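Local coordinates for putative MCP-type signal transduction protein (Campylobacter jejuni subsp. jejuni serotype O:2, PDB 4WY9) that serves as the periplasmic sensory domain of the chemoreceptor Tlp1, a tandem-PAS module that probably recognises chemotactic ligands indirectly, at residues 76-81 against 184-189; 48-53 against 175-180; 36-41 against 166-171. All coordinates share one frame; numbering follows the deposited sequence.

Contact 1. Residues 76-81 against 184-189; sequences SNFTYL and GMTLDF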
ATOM      1  N   SER A  76      -3.202   8.728   1.641  1.00 32.88           N
ATOM      2  CA  SER A  76      -4.123   7.756   2.239  1.00 31.81           C
ATOM      3  C   SER A  76      -5.556   8.119   1.856  1.00 27.09           C
ATOM      4  O   SER A  76      -6.018   9.229   2.013  1.00 35.38           O
ATOM      5  CB  SER A  76      -3.991   7.717   3.744  1.00 33.17           C
ATOM      6  OG  SER A  76      -4.214   8.991   4.318  1.00 35.23           O
ATOM      7  N   ASN A  77      -6.227   7.166   1.276  1.00 20.72           N
ATOM      8  CA  ASN A  77      -7.605   7.304   0.881  1.00 20.07           C
ATOM      9  C   ASN A  77      -8.510   7.054   2.044  1.00 18.40           C
ATOM     10  O   ASN A  77      -9.637   7.625   2.118  1.00 19.19           O
ATOM     11  CB  ASN A  77      -7.853   6.369  -0.327  1.00 22.89           C
ATOM     12  CG  ASN A  77      -6.939   6.706  -1.520  1.00 24.35           C
ATOM     13  OD1 ASN A  77      -5.761   6.169  -1.671  1.00 22.64           O
ATOM     14  ND2 ASN A  77      -7.468   7.533  -2.409  1.00 32.36           N
ATOM     15  N   PHE A  78      -8.069   6.193   2.966  1.00 14.14           N
ATOM     16  CA  PHE A  78      -8.820   5.953   4.174  1.00 13.11           C
ATOM     17  C   PHE A  78      -7.910   5.895   5.380  1.00 11.21           C
ATOM     18  O   PHE A  78      -6.741   5.503   5.293  1.00 11.03           O
ATOM     19  CB  PHE A  78      -9.605   4.633   4.060  1.00 12.87           C
ATOM     20  CG  PHE A  78     -10.556   4.592   2.899  1.00 13.53           C
ATOM     21  CD1 PHE A  78     -11.874   5.055   3.028  1.00 15.47           C
ATOM     22  CD2 PHE A  78     -10.138   4.150   1.630  1.00 14.86           C
ATOM     23  CE1 PHE A  78     -12.728   5.047   1.952  1.00 15.74           C
ATOM     24  CE2 PHE A  78     -11.025   4.116   0.569  1.00 16.07           C
ATOM     25  CZ  PHE A  78     -12.313   4.559   0.731  1.00 17.33           C
ATOM     26  N   THR A  79      -8.480   6.239   6.532  0.66 10.66           N
ATOM     27  CA  THR A  79      -7.792   6.173   7.806  0.66  9.80           C
ATOM     28  C   THR A  79      -8.728   5.478   8.776  0.66  7.98           C
ATOM     29  O   THR A  79      -9.938   5.689   8.722  0.66  9.16           O
ATOM     30  CB  THR A  79      -7.412   7.599   8.310  0.66 12.72           C
ATOM     31  OG1 THR A  79      -6.374   8.158   7.432  0.66 14.33           O
ATOM     32  CG2 THR A  79      -6.947   7.579   9.744  0.66 15.47           C
ATOM     33  N   TYR A  80      -8.192   4.622   9.622  1.00  7.73           N
ATOM     34  CA  TYR A  80      -9.046   3.911  10.592  1.00  7.47           C
ATOM     35  C   TYR A  80      -8.404   3.721  11.929  1.00  6.38           C
ATOM     36  O   TYR A  80      -7.198   3.470  12.036  1.00  7.25           O
ATOM     37  CB  TYR A  80      -9.498   2.554  10.035  1.00  8.19           C
ATOM     38  CG  TYR A  80      -8.395   1.748   9.388  1.00  7.95           C
ATOM     39  CD1 TYR A  80      -7.581   0.889  10.141  1.00  9.58           C
ATOM     40  CD2 TYR A  80      -8.147   1.844   8.024  1.00  9.09           C
ATOM     41  CE1 TYR A  80      -6.599   0.157   9.536  1.00  8.61           C
ATOM     42  CE2 TYR A  80      -7.131   1.117   7.420  1.00  9.36           C
ATOM     43  CZ  TYR A  80      -6.363   0.279   8.185  1.00  9.05           C
ATOM     44  OH  TYR A  80      -5.342  -0.469   7.583  1.00 10.62           O
ATOM     45  N   LEU A  81      -9.230   3.818  12.974  1.00  6.52           N
ATOM     46  CA  LEU A  81      -8.879   3.448  14.324  1.00  6.23           C
ATOM     47  C   LEU A  81      -9.796   2.340  14.767  1.00  6.68           C
ATOM     48  O   LEU A  81     -11.010   2.537  14.894  1.00  7.42           O
ATOM     49  CB  LEU A  81      -8.958   4.625  15.291  1.00  6.85           C
ATOM     50  CG  LEU A  81      -8.616   4.263  16.740  1.00  8.15           C
ATOM     51  CD1 LEU A  81      -7.188   3.800  16.899  1.00  9.04           C
ATOM     52  CD2 LEU A  81      -8.871   5.443  17.661  1.00  9.25           C
ATOM     53  N   GLY A 184      -4.500   2.705  11.360  1.00  6.37           N
ATOM     54  CA  GLY A 184      -3.979   2.379  10.061  1.00  6.74           C
ATOM     55  C   GLY A 184      -4.494   3.247   8.948  1.00  6.28           C
ATOM     56  O   GLY A 184      -5.389   4.082   9.139  1.00  6.75           O
ATOM     57  N   MET A 185      -3.931   3.026   7.769  1.00  7.24           N
ATOM     58  CA  MET A 185      -4.250   3.759   6.580  1.00  7.54           C
ATOM     59  C   MET A 185      -4.351   2.831   5.372  1.00  7.87           C
ATOM     60  O   MET A 185      -3.635   1.817   5.327  1.00 10.79           O
ATOM     61  CB  MET A 185      -3.189   4.813   6.271  1.00 10.74           C
ATOM     62  CG  MET A 185      -2.917   5.766   7.390  1.00 14.75           C
ATOM     63  SD  MET A 185      -1.321   6.510   7.060  1.00 22.77           S
ATOM     64  CE  MET A 185      -1.163   7.681   8.330  1.00 35.13           C
ATOM     65  N   THR A 186      -5.170   3.212   4.413  1.00  8.37           N
ATOM     66  CA  THR A 186      -5.325   2.491   3.169  1.00  9.42           C
ATOM     67  C   THR A 186      -4.921   3.360   2.014  1.00 10.11           C
ATOM     68  O   THR A 186      -5.451   4.460   1.873  1.00 12.39           O
ATOM     69  CB  THR A 186      -6.776   2.003   2.943  1.00 10.58           C
ATOM     70  OG1 THR A 186      -7.225   1.274   4.067  1.00 12.06           O
ATOM     71  CG2 THR A 186      -6.872   1.158   1.712  1.00 12.04           C
ATOM     72  N   LEU A 187      -4.019   2.851   1.163  1.00  9.45           N
ATOM     73  CA  LEU A 187      -3.667   3.470  -0.101  1.00 10.27           C
ATOM     74  C   LEU A 187      -4.395   2.748  -1.221  1.00  9.88           C
ATOM     75  O   LEU A 187      -4.297   1.526  -1.333  1.00 10.52           O
ATOM     76  CB  LEU A 187      -2.163   3.416  -0.327  1.00 12.65           C
ATOM     77  CG  LEU A 187      -1.607   3.854  -1.681  1.00 14.90           C
ATOM     78  CD1 LEU A 187      -1.876   5.298  -1.958  1.00 19.27           C
ATOM     79  CD2 LEU A 187      -0.104   3.561  -1.725  1.00 18.64           C
ATOM     80  N   ASP A 188      -5.151   3.500  -2.010  1.00 11.30           N
ATOM     81  CA  ASP A 188      -5.782   2.996  -3.221  1.00 11.54           C
ATOM     82  C   ASP A 188      -4.776   3.075  -4.362  1.00 11.36           C
ATOM     83  O   ASP A 188      -4.313   4.157  -4.709  1.00 12.34           O
ATOM     84  CB  ASP A 188      -7.040   3.802  -3.526  1.00 13.80           C
ATOM     85  CG  ASP A 188      -7.805   3.335  -4.749  1.00 15.30           C
ATOM     86  OD1 ASP A 188      -7.261   2.620  -5.616  1.00 14.12           O
ATOM     87  OD2 ASP A 188      -8.981   3.733  -4.867  1.00 15.80           O
ATOM     88  N   PHE A 189      -4.424   1.938  -4.966  1.00 10.74           N
ATOM     89  CA  PHE A 189      -3.392   1.949  -5.988  1.00 10.79           C
ATOM     90  C   PHE A 189      -3.775   2.738  -7.240  1.00 12.21           C
ATOM     91  O   PHE A 189      -2.907   3.027  -8.058  1.00 12.25           O
ATOM     92  CB  PHE A 189      -2.972   0.529  -6.360  1.00 10.74           C
ATOM     93  CG  PHE A 189      -2.024  -0.090  -5.351  1.00  9.41           C
ATOM     94  CD1 PHE A 189      -0.759   0.465  -5.141  1.00 10.02           C
ATOM     95  CD2 PHE A 189      -2.393  -1.190  -4.601  1.00  9.57           C
ATOM     96  CE1 PHE A 189       0.120  -0.069  -4.244  1.00  9.86           C
ATOM     97  CE2 PHE A 189      -1.509  -1.734  -3.683  1.00  9.36           C
ATOM     98  CZ  PHE A 189      -0.260  -1.180  -3.494  1.00  8.85           C
TER
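Tyr-80 lies flat over the backbone of Gly-184, and this overlap is the tight end of an antiparallel strand pair that illustrates how one sheet can be dense at one end and more open at the other. The first torsion of Tyr-80 (chi1 46°) sets CG between its own backbone N and carbonyl carbon, which folds the ring across the neighbouring strand. Gly-184 has no side chain to hold the ring off: its CA makes a CH-pi contact 3.9 Å from the Tyr-80 ring centroid, and its carbonyl carbon sits over the ring centre. Thr-186 OG1 approaches from the edge, in the ring plane, 3.4 Å from Tyr-80 CE2. Underneath, the backbones of Tyr-80 and Gly-184 exchange two hydrogen bonds of 2.9 Å each, N to O. On the other face of the sheet Met-185 CB meets Ser-76 CB at 3.9 Å, and Phe-70 of helix 59-70 packs on both residues.

Regular pairing ends in a classic beta bulge, where Asn-77 and Phe-78 both face Thr-186. Asn-77 N gives Thr-186 O a bond of 2.9 Å, whereas the one from Phe-78 N to that oxygen is weak. Beyond the bulge lies the partly exposed end of the contact. Here Asn-77 OD1 receives Asp-188 N at 2.8 Å, the donor standing 44° out of the amide's carbonyl plane, while ND2 of Asn-77 bonds to Asp-191 and Asp-188 OD1 caps Ser-190 N.

In the interior, Asn-167 OD1 takes hydrogen bonds from both Tyr-80 OH and Thr-186 OG1, so the buried hydroxyls do not go unsatisfied. The chemistry thus implies a sheet core held by ring-over-backbone packing, including a CH-pi contact, and by paired polar atoms, with an amide doing the work of a strand partner where the register slips.

Contact 2. Residues 48-53 against 175-180; sequences MFRSTS and RKNQVV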
ATOM      1  N   MET A  48      -1.808   8.873  24.907  1.00  9.30           N
ATOM      2  CA  MET A  48      -3.127   9.062  25.498  1.00  9.15           C
ATOM      3  C   MET A  48      -3.566   7.830  26.262  1.00  8.89           C
ATOM      4  O   MET A  48      -4.045   7.920  27.397  1.00 10.42           O
ATOM      5  CB  MET A  48      -4.152   9.430  24.437  1.00  9.83           C
ATOM      6  CG  MET A  48      -5.586   9.417  24.966  1.00 11.00           C
ATOM      7  SD  MET A  48      -6.798   9.620  23.656  1.00 13.68           S
ATOM      8  CE  MET A  48      -6.597  11.337  23.314  1.00 16.27           C
ATOM      9  N   PHE A  49      -3.485   6.657  25.637  1.00  9.19           N
ATOM     10  CA  PHE A  49      -4.038   5.445  26.245  1.00  9.74           C
ATOM     11  C   PHE A  49      -3.162   4.958  27.384  1.00  9.81           C
ATOM     12  O   PHE A  49      -3.612   4.235  28.270  1.00 13.06           O
ATOM     13  CB  PHE A  49      -4.269   4.346  25.189  1.00 10.16           C
ATOM     14  CG  PHE A  49      -5.544   4.489  24.416  1.00  8.87           C
ATOM     15  CD1 PHE A  49      -5.694   5.448  23.421  1.00 11.42           C
ATOM     16  CD2 PHE A  49      -6.644   3.682  24.695  1.00 11.31           C
ATOM     17  CE1 PHE A  49      -6.889   5.595  22.727  1.00 11.74           C
ATOM     18  CE2 PHE A  49      -7.834   3.829  23.994  1.00 10.71           C
ATOM     19  CZ  PHE A  49      -7.950   4.770  23.004  1.00 11.89           C
ATOM     20  N   ARG A  50      -1.902   5.403  27.429  1.00  9.94           N
ATOM     21  CA  ARG A  50      -1.041   5.115  28.579  1.00 12.09           C
ATOM     22  C   ARG A  50      -1.317   6.060  29.758  1.00 13.83           C
ATOM     23  O   ARG A  50      -1.149   5.677  30.912  1.00 17.22           O
ATOM     24  CB  ARG A  50       0.439   5.202  28.198  1.00 11.88           C
ATOM     25  CG  ARG A  50       0.960   4.025  27.397  1.00 13.52           C
ATOM     26  CD  ARG A  50       2.452   4.200  27.069  1.00 15.13           C
ATOM     27  NE  ARG A  50       3.268   4.664  28.207  1.00 16.98           N
ATOM     28  CZ  ARG A  50       3.736   3.872  29.159  1.00 17.72           C
ATOM     29  NH1 ARG A  50       3.664   2.564  29.046  1.00 16.38           N
ATOM     30  NH2 ARG A  50       4.330   4.407  30.245  1.00 17.90           N
ATOM     31  N   SER A  51      -1.689   7.311  29.469  1.00 13.43           N
ATOM     32  CA  SER A  51      -1.806   8.332  30.495  1.00 15.08           C
ATOM     33  C   SER A  51      -3.235   8.553  30.977  1.00 14.67           C
ATOM     34  O   SER A  51      -3.457   9.235  31.963  1.00 17.96           O
ATOM     35  CB  SER A  51      -1.232   9.648  30.004  1.00 16.26           C
ATOM     36  OG  SER A  51      -2.054  10.148  29.003  1.00 18.68           O
ATOM     37  N   THR A  52      -4.221   7.982  30.281  1.00 13.26           N
ATOM     38  CA  THR A  52      -5.623   8.268  30.548  1.00 14.12           C
ATOM     39  C   THR A  52      -6.315   6.991  30.952  1.00 15.36           C
ATOM     40  O   THR A  52      -6.280   6.006  30.232  1.00 17.58           O
ATOM     41  CB  THR A  52      -6.310   8.845  29.298  1.00 13.19           C
ATOM     42  OG1 THR A  52      -5.532   9.955  28.785  1.00 13.89           O
ATOM     43  CG2 THR A  52      -7.699   9.322  29.627  1.00 13.04           C
ATOM     44  N   SER A  53      -6.979   7.022  32.101  0.52 14.97           N
ATOM     45  CA  SER A  53      -7.740   5.889  32.519  0.52 16.39           C
ATOM     46  C   SER A  53      -8.861   5.614  31.536  0.52 14.85           C
ATOM     47  O   SER A  53      -9.362   6.533  30.879  0.52 14.37           O
ATOM     48  CB  SER A  53      -8.295   6.120  33.927  0.52 16.11           C
ATOM     49  OG  SER A  53      -9.375   7.038  33.882  0.52 16.50           O
ATOM     50  N   ARG A 175      -1.174   1.431  29.401  1.00 14.36           N
ATOM     51  CA  ARG A 175      -0.095   1.463  30.399  1.00 16.95           C
ATOM     52  C   ARG A 175       0.269   0.050  30.878  1.00 16.67           C
ATOM     53  O   ARG A 175       1.356  -0.176  31.456  1.00 16.90           O
ATOM     54  CB  ARG A 175      -0.474   2.376  31.549  1.00 21.19           C
ATOM     55  CG  ARG A 175       0.655   2.692  32.480  1.00 33.82           C
ATOM     56  CD  ARG A 175       0.317   3.854  33.415  1.00 36.26           C
ATOM     57  NE  ARG A 175       1.160   5.013  33.112  1.00 51.97           N
ATOM     58  CZ  ARG A 175       2.419   5.141  33.530  1.00 48.47           C
ATOM     59  NH1 ARG A 175       2.960   4.178  34.270  1.00 58.44           N
ATOM     60  NH2 ARG A 175       3.134   6.230  33.240  1.00 50.76           N
ATOM     61  N   LYS A 176      -0.576  -0.936  30.591  1.00 14.71           N
ATOM     62  CA  LYS A 176      -0.239  -2.313  30.943  1.00 15.35           C
ATOM     63  C   LYS A 176       0.511  -2.972  29.779  1.00 13.59           C
ATOM     64  O   LYS A 176       0.700  -4.192  29.769  1.00 15.73           O
ATOM     65  CB  LYS A 176      -1.504  -3.099  31.301  1.00 20.38           C
ATOM     66  CG  LYS A 176      -2.227  -2.481  32.522  1.00 25.32           C
ATOM     67  CD  LYS A 176      -3.430  -3.276  32.929  1.00 29.49           C
ATOM     68  CE  LYS A 176      -3.107  -4.131  34.132  1.00 36.11           C
ATOM     69  NZ  LYS A 176      -2.791  -3.447  35.417  1.00 27.10           N
ATOM     70  N   ASN A 177       0.936  -2.163  28.820  1.00 13.32           N
ATOM     71  CA  ASN A 177       1.758  -2.623  27.696  1.00 14.72           C
ATOM     72  C   ASN A 177       1.021  -3.589  26.813  1.00 13.97           C
ATOM     73  O   ASN A 177       1.643  -4.431  26.163  1.00 17.21           O
ATOM     74  CB  ASN A 177       3.068  -3.277  28.164  1.00 17.11           C
ATOM     75  CG  ASN A 177       3.791  -2.458  29.208  1.00 17.31           C
ATOM     76  OD1 ASN A 177       3.990  -1.238  29.051  1.00 19.79           O
ATOM     77  ND2 ASN A 177       4.121  -3.080  30.300  1.00 16.95           N
ATOM     78  N   GLN A 178      -0.309  -3.471  26.780  1.00 13.52           N
ATOM     79  CA  GLN A 178      -1.161  -4.338  25.989  1.00 15.59           C
ATOM     80  C   GLN A 178      -1.659  -3.606  24.756  1.00 11.73           C
ATOM     81  O   GLN A 178      -1.942  -2.412  24.818  1.00 11.00           O
ATOM     82  CB  GLN A 178      -2.371  -4.810  26.766  1.00 20.45           C
ATOM     83  CG  GLN A 178      -1.996  -5.566  28.019  1.00 28.41           C
ATOM     84  CD  GLN A 178      -1.919  -7.090  27.839  1.00 44.51           C
ATOM     85  OE1 GLN A 178      -1.522  -7.583  26.769  1.00 49.48           O
ATOM     86  NE2 GLN A 178      -2.262  -7.840  28.875  1.00 43.71           N
ATOM     87  N   VAL A 179      -1.838  -4.327  23.655  1.00 11.10           N
ATOM     88  CA  VAL A 179      -2.448  -3.764  22.481  1.00 10.40           C
ATOM     89  C   VAL A 179      -3.917  -3.484  22.773  1.00 10.84           C
ATOM     90  O   VAL A 179      -4.642  -4.378  23.152  1.00 14.16           O
ATOM     91  CB  VAL A 179      -2.314  -4.678  21.240  1.00 12.38           C
ATOM     92  CG1 VAL A 179      -3.032  -4.076  20.040  1.00 11.81           C
ATOM     93  CG2 VAL A 179      -0.869  -4.935  20.893  1.00 14.31           C
ATOM     94  N   VAL A 180      -4.336  -2.247  22.580  1.00  8.55           N
ATOM     95  CA  VAL A 180      -5.725  -1.879  22.785  1.00  9.67           C
ATOM     96  C   VAL A 180      -6.387  -1.471  21.499  1.00  7.62           C
ATOM     97  O   VAL A 180      -7.592  -1.270  21.447  1.00  9.19           O
ATOM     98  CB  VAL A 180      -5.869  -0.738  23.839  1.00 11.91           C
ATOM     99  CG1 VAL A 180      -5.440  -1.209  25.228  1.00 16.50           C
ATOM    100  CG2 VAL A 180      -5.190   0.533  23.423  1.00 13.80           C
TER
HETATM  101  O   HOH W   1      -3.544   2.332  30.604  1.00 33.20           O
HETATM  102  O   HOH W   2       2.782   0.645  27.110  1.00 18.60           O
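Phe-49 and Arg-50 bring the last turn of the long N-terminal helix of this PAS-type (Cache) sensor against the hairpin connection that joins strands 163-173 and 179-188. The aromatic side faces inward: Phe-49 CD2 rests 3.7 Å from Val-180 CG2, the two side chains meeting at a slant, with Ile-172 packed on both.

Farther out, the two arginines cross at about a right angle. Their guanidinium planes are 47° apart, and Arg-50 NH2 stands over the rim of one face of the Arg-175 group, 3.7 Å from its NH2. The like charges would be expected to disfavour one another, but solvent at this surface site probably screens them. A bend at chi3 (-113°) sets NE of Arg-175 beside the helix end, where it makes a weak hydrogen bond to Arg-50 O; positive charge beside helix carbonyls is probably favourable. Water joins the backbones, giving a hydrogen bond to Phe-49 O and accepting one from Arg-175 N.

Asn-177 presents its amide to the edge of the Arg-50 guanidinium, the planes only 12° apart. A second water spans the gap, 2.9 Å from Arg-50 NH1 and 3.0 Å from Asn-177 OD1.

Contact 3. Residues 36-41 against 166-171; sequences ALNKSI and VNVAIP
Asn-38 pushes its amide from helix 8-51 down onto strand 163-173, between the side chains of Val-168 and Ile-170, a worked case of a polar residue lodged in an otherwise apolar helix-sheet interface. Its ND2 lies 3.6 Å from Val-168 CG1 and 3.8 Å from Ile-170 CG1, with Val-168 O at 3.3 Å from the same nitrogen. Asn-38 CG is swung roughly opposite its backbone N (chi1 -153°), which carries the amide off the helix and toward the strand.

Ile-170 answers in the other direction: it slides past Asn-38 and brings its CD1 methyl up to the helix, 3.7 Å from Lys-39 N and equally far from Lys-39 CG. Its extended chain (chi2 176°) gives that methyl the necessary reach, and Lys-39 crosses it at about a right angle, contributing the aliphatic base of its side chain at the margin of the interface.

Around this first shell, neighbouring elements hold the partners in place. Asn-38 also touches Ile-183 and Met-185 on strand 179-188, while Val-148 packs against both Val-168 and Lys-39. Backbone hydrogen bonds between Val-168 and Met-185 and between Ile-170 and Ile-183 keep the strand in its sheet. One turn on from Leu-37, Ile-41 faces helix 59-70, where Ile-65, Ile-66, Thr-69 and Phe-70 receive it. Ala-169 points away from the helix and meets Val-133 and Ile-137 of helix 132-140, so the sheet is covered on its other face too.

The local axes of helix 36-41 and strand 166-171 run 8.6 Å apart and in nearly the same direction, 23° from parallel. A long N-terminal helix laid along the antiparallel sheet of the membrane-distal PAS-like module in this way is typical of double Cache sensor domains.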
ATOM      1  N   ALA A  36       5.074   8.067   8.006  1.00  9.82           N
ATOM      2  CA  ALA A  36       5.418   9.093   8.977  1.00  9.71           C
ATOM      3  C   ALA A  36       4.163   9.633   9.671  1.00 10.52           C
ATOM      4  O   ALA A  36       4.172   9.904  10.877  1.00 10.94           O
ATOM      5  CB  ALA A  36       6.208  10.199   8.331  1.00 10.51           C
ATOM      6  N   LEU A  37       3.079   9.802   8.914  1.00  9.61           N
ATOM      7  CA  LEU A  37       1.845  10.282   9.526  1.00 11.23           C
ATOM      8  C   LEU A  37       1.312   9.211  10.488  1.00 10.19           C
ATOM      9  O   LEU A  37       0.843   9.502  11.576  1.00 10.31           O
ATOM     10  CB  LEU A  37       0.802  10.667   8.484  1.00 13.06           C
ATOM     11  CG  LEU A  37       1.085  11.874   7.618  1.00 15.18           C
ATOM     12  CD1 LEU A  37      -0.141  12.178   6.792  1.00 19.24           C
ATOM     13  CD2 LEU A  37       1.457  13.050   8.469  1.00 17.98           C
ATOM     14  N   ASN A  38       1.311   7.951  10.055  1.00  9.46           N
ATOM     15  CA  ASN A  38       0.771   6.889  10.900  1.00  9.12           C
ATOM     16  C   ASN A  38       1.546   6.815  12.186  1.00  9.52           C
ATOM     17  O   ASN A  38       0.975   6.586  13.253  1.00 10.32           O
ATOM     18  CB  ASN A  38       0.831   5.570  10.150  1.00 11.66           C
ATOM     19  CG  ASN A  38      -0.197   4.555  10.563  1.00 17.00           C
ATOM     20  OD1 ASN A  38      -1.012   4.763  11.392  1.00 25.54           O
ATOM     21  ND2 ASN A  38      -0.080   3.424   9.955  1.00 17.04           N
ATOM     22  N   LYS A  39       2.868   6.928  12.106  1.00  9.73           N
ATOM     23  CA  LYS A  39       3.712   6.890  13.306  1.00 11.02           C
ATOM     24  C   LYS A  39       3.404   8.042  14.235  1.00 10.30           C
ATOM     25  O   LYS A  39       3.391   7.884  15.453  1.00 11.58           O
ATOM     26  CB  LYS A  39       5.209   6.908  12.950  1.00 11.76           C
ATOM     27  CG  LYS A  39       5.755   5.589  12.459  1.00 11.94           C
ATOM     28  CD  LYS A  39       7.235   5.744  12.096  1.00 15.66           C
ATOM     29  CE  LYS A  39       7.875   4.409  11.894  1.00 19.02           C
ATOM     30  NZ  LYS A  39       8.028   3.606  13.161  1.00 22.63           N
ATOM     31  N   SER A  40       3.140   9.203  13.659  0.53 10.37           N
ATOM     32  CA  SER A  40       2.829  10.388  14.475  0.53 11.84           C
ATOM     33  C   SER A  40       1.570  10.098  15.288  0.53  9.40           C
ATOM     34  O   SER A  40       1.554  10.280  16.522  0.53  9.33           O
ATOM     35  CB  SER A  40       2.641  11.626  13.586  0.53 13.21           C
ATOM     36  OG  SER A  40       2.290  12.759  14.363  0.53 16.17           O
ATOM     37  N   ILE A  41       0.519   9.651  14.633  1.00  8.79           N
ATOM     38  CA  ILE A  41      -0.768   9.465  15.299  1.00  9.76           C
ATOM     39  C   ILE A  41      -0.689   8.290  16.278  1.00  7.83           C
ATOM     40  O   ILE A  41      -1.236   8.347  17.374  1.00  8.21           O
ATOM     41  CB  ILE A  41      -1.944   9.324  14.324  1.00 12.64           C
ATOM     42  CG1 ILE A  41      -3.243   9.089  15.075  1.00 15.05           C
ATOM     43  CG2 ILE A  41      -1.715   8.257  13.359  1.00 15.07           C
ATOM     44  CD1 ILE A  41      -4.455   9.534  14.329  1.00 18.71           C
ATOM     45  N   VAL A 166      -3.361  -1.236  -0.539  1.00  6.92           N
ATOM     46  CA  VAL A 166      -2.436  -1.763   0.443  1.00  7.02           C
ATOM     47  C   VAL A 166      -2.665  -1.036   1.770  1.00  6.55           C
ATOM     48  O   VAL A 166      -2.995   0.153   1.785  1.00  7.68           O
ATOM     49  CB  VAL A 166      -0.971  -1.650  -0.005  1.00  9.59           C
ATOM     50  CG1 VAL A 166      -0.549  -0.176  -0.235  1.00 10.26           C
ATOM     51  CG2 VAL A 166      -0.040  -2.317   0.985  1.00 12.01           C
ATOM     52  N   ASN A 167      -2.496  -1.766   2.863  1.00  7.39           N
ATOM     53  CA  ASN A 167      -2.719  -1.220   4.177  1.00  6.66           C
ATOM     54  C   ASN A 167      -1.440  -1.088   4.971  1.00  6.60           C
ATOM     55  O   ASN A 167      -0.548  -1.924   4.877  1.00  8.39           O
ATOM     56  CB  ASN A 167      -3.723  -2.067   4.939  1.00  7.33           C
ATOM     57  CG  ASN A 167      -5.103  -1.934   4.380  1.00  8.29           C
ATOM     58  OD1 ASN A 167      -5.850  -1.033   4.782  1.00  9.76           O
ATOM     59  ND2 ASN A 167      -5.430  -2.760   3.413  1.00 10.31           N
ATOM     60  N   VAL A 168      -1.393  -0.038   5.787  1.00  7.61           N
ATOM     61  CA  VAL A 168      -0.278   0.289   6.643  1.00  8.34           C
ATOM     62  C   VAL A 168      -0.874   0.496   8.021  1.00  7.73           C
ATOM     63  O   VAL A 168      -1.841   1.251   8.124  1.00  9.91           O
ATOM     64  CB  VAL A 168       0.452   1.540   6.173  1.00 11.61           C
ATOM     65  CG1 VAL A 168       1.562   1.915   7.089  1.00 15.94           C
ATOM     66  CG2 VAL A 168       1.021   1.313   4.718  1.00 14.02           C
ATOM     67  N   ALA A 169      -0.349  -0.156   9.045  1.00  6.41           N
ATOM     68  CA  ALA A 169      -0.970  -0.089  10.370  1.00  6.82           C
ATOM     69  C   ALA A 169       0.012  -0.251  11.503  1.00  6.29           C
ATOM     70  O   ALA A 169       1.069  -0.887  11.359  1.00  6.79           O
ATOM     71  CB  ALA A 169      -2.074  -1.151  10.470  1.00  9.69           C
ATOM     72  N   ILE A 170      -0.333   0.337  12.647  1.00  6.11           N
ATOM     73  CA  ILE A 170       0.515   0.334  13.838  1.00  6.71           C
ATOM     74  C   ILE A 170      -0.354   0.098  15.072  1.00  6.42           C
ATOM     75  O   ILE A 170      -1.457   0.666  15.173  1.00  6.93           O
ATOM     76  CB  ILE A 170       1.281   1.666  13.975  1.00  7.27           C
ATOM     77  CG1 ILE A 170       2.106   1.952  12.719  1.00  8.42           C
ATOM     78  CG2 ILE A 170       2.162   1.706  15.198  1.00  8.32           C
ATOM     79  CD1 ILE A 170       2.811   3.285  12.749  1.00  9.10           C
ATOM     80  N   PRO A 171       0.109  -0.728  16.028  1.00  6.81           N
ATOM     81  CA  PRO A 171      -0.621  -0.920  17.307  1.00  7.24           C
ATOM     82  C   PRO A 171      -0.644   0.321  18.163  1.00  6.78           C
ATOM     83  O   PRO A 171       0.269   1.148  18.088  1.00  7.81           O
ATOM     84  CB  PRO A 171       0.171  -2.015  18.004  1.00  8.69           C
ATOM     85  CG  PRO A 171       1.548  -1.900  17.426  1.00  8.85           C
ATOM     86  CD  PRO A 171       1.315  -1.552  15.976  1.00  7.89           C
TER

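All three contacts belong to one antiparallel sheet and the helices packed on it. Contacts 1 and 3 are close neighbours, their centres about 9 Å apart: strand 179-188 lies between strands 78-83 and 163-173, so Met-185 N bonds to Val-168 O at 2.8 Å and ties the strand pair of contact 1 to the strand under the helix of contact 3. Contact 2 lies farther along, its centre about 18 Å from that of contact 3 and 24 Å from that of contact 1, where helix 8-51 ends beside the hairpin joining strands 163-173 and 179-188. The helix therefore meets the sheet at a buried middle and again at a solvated end. No bound ligand takes part in these contacts.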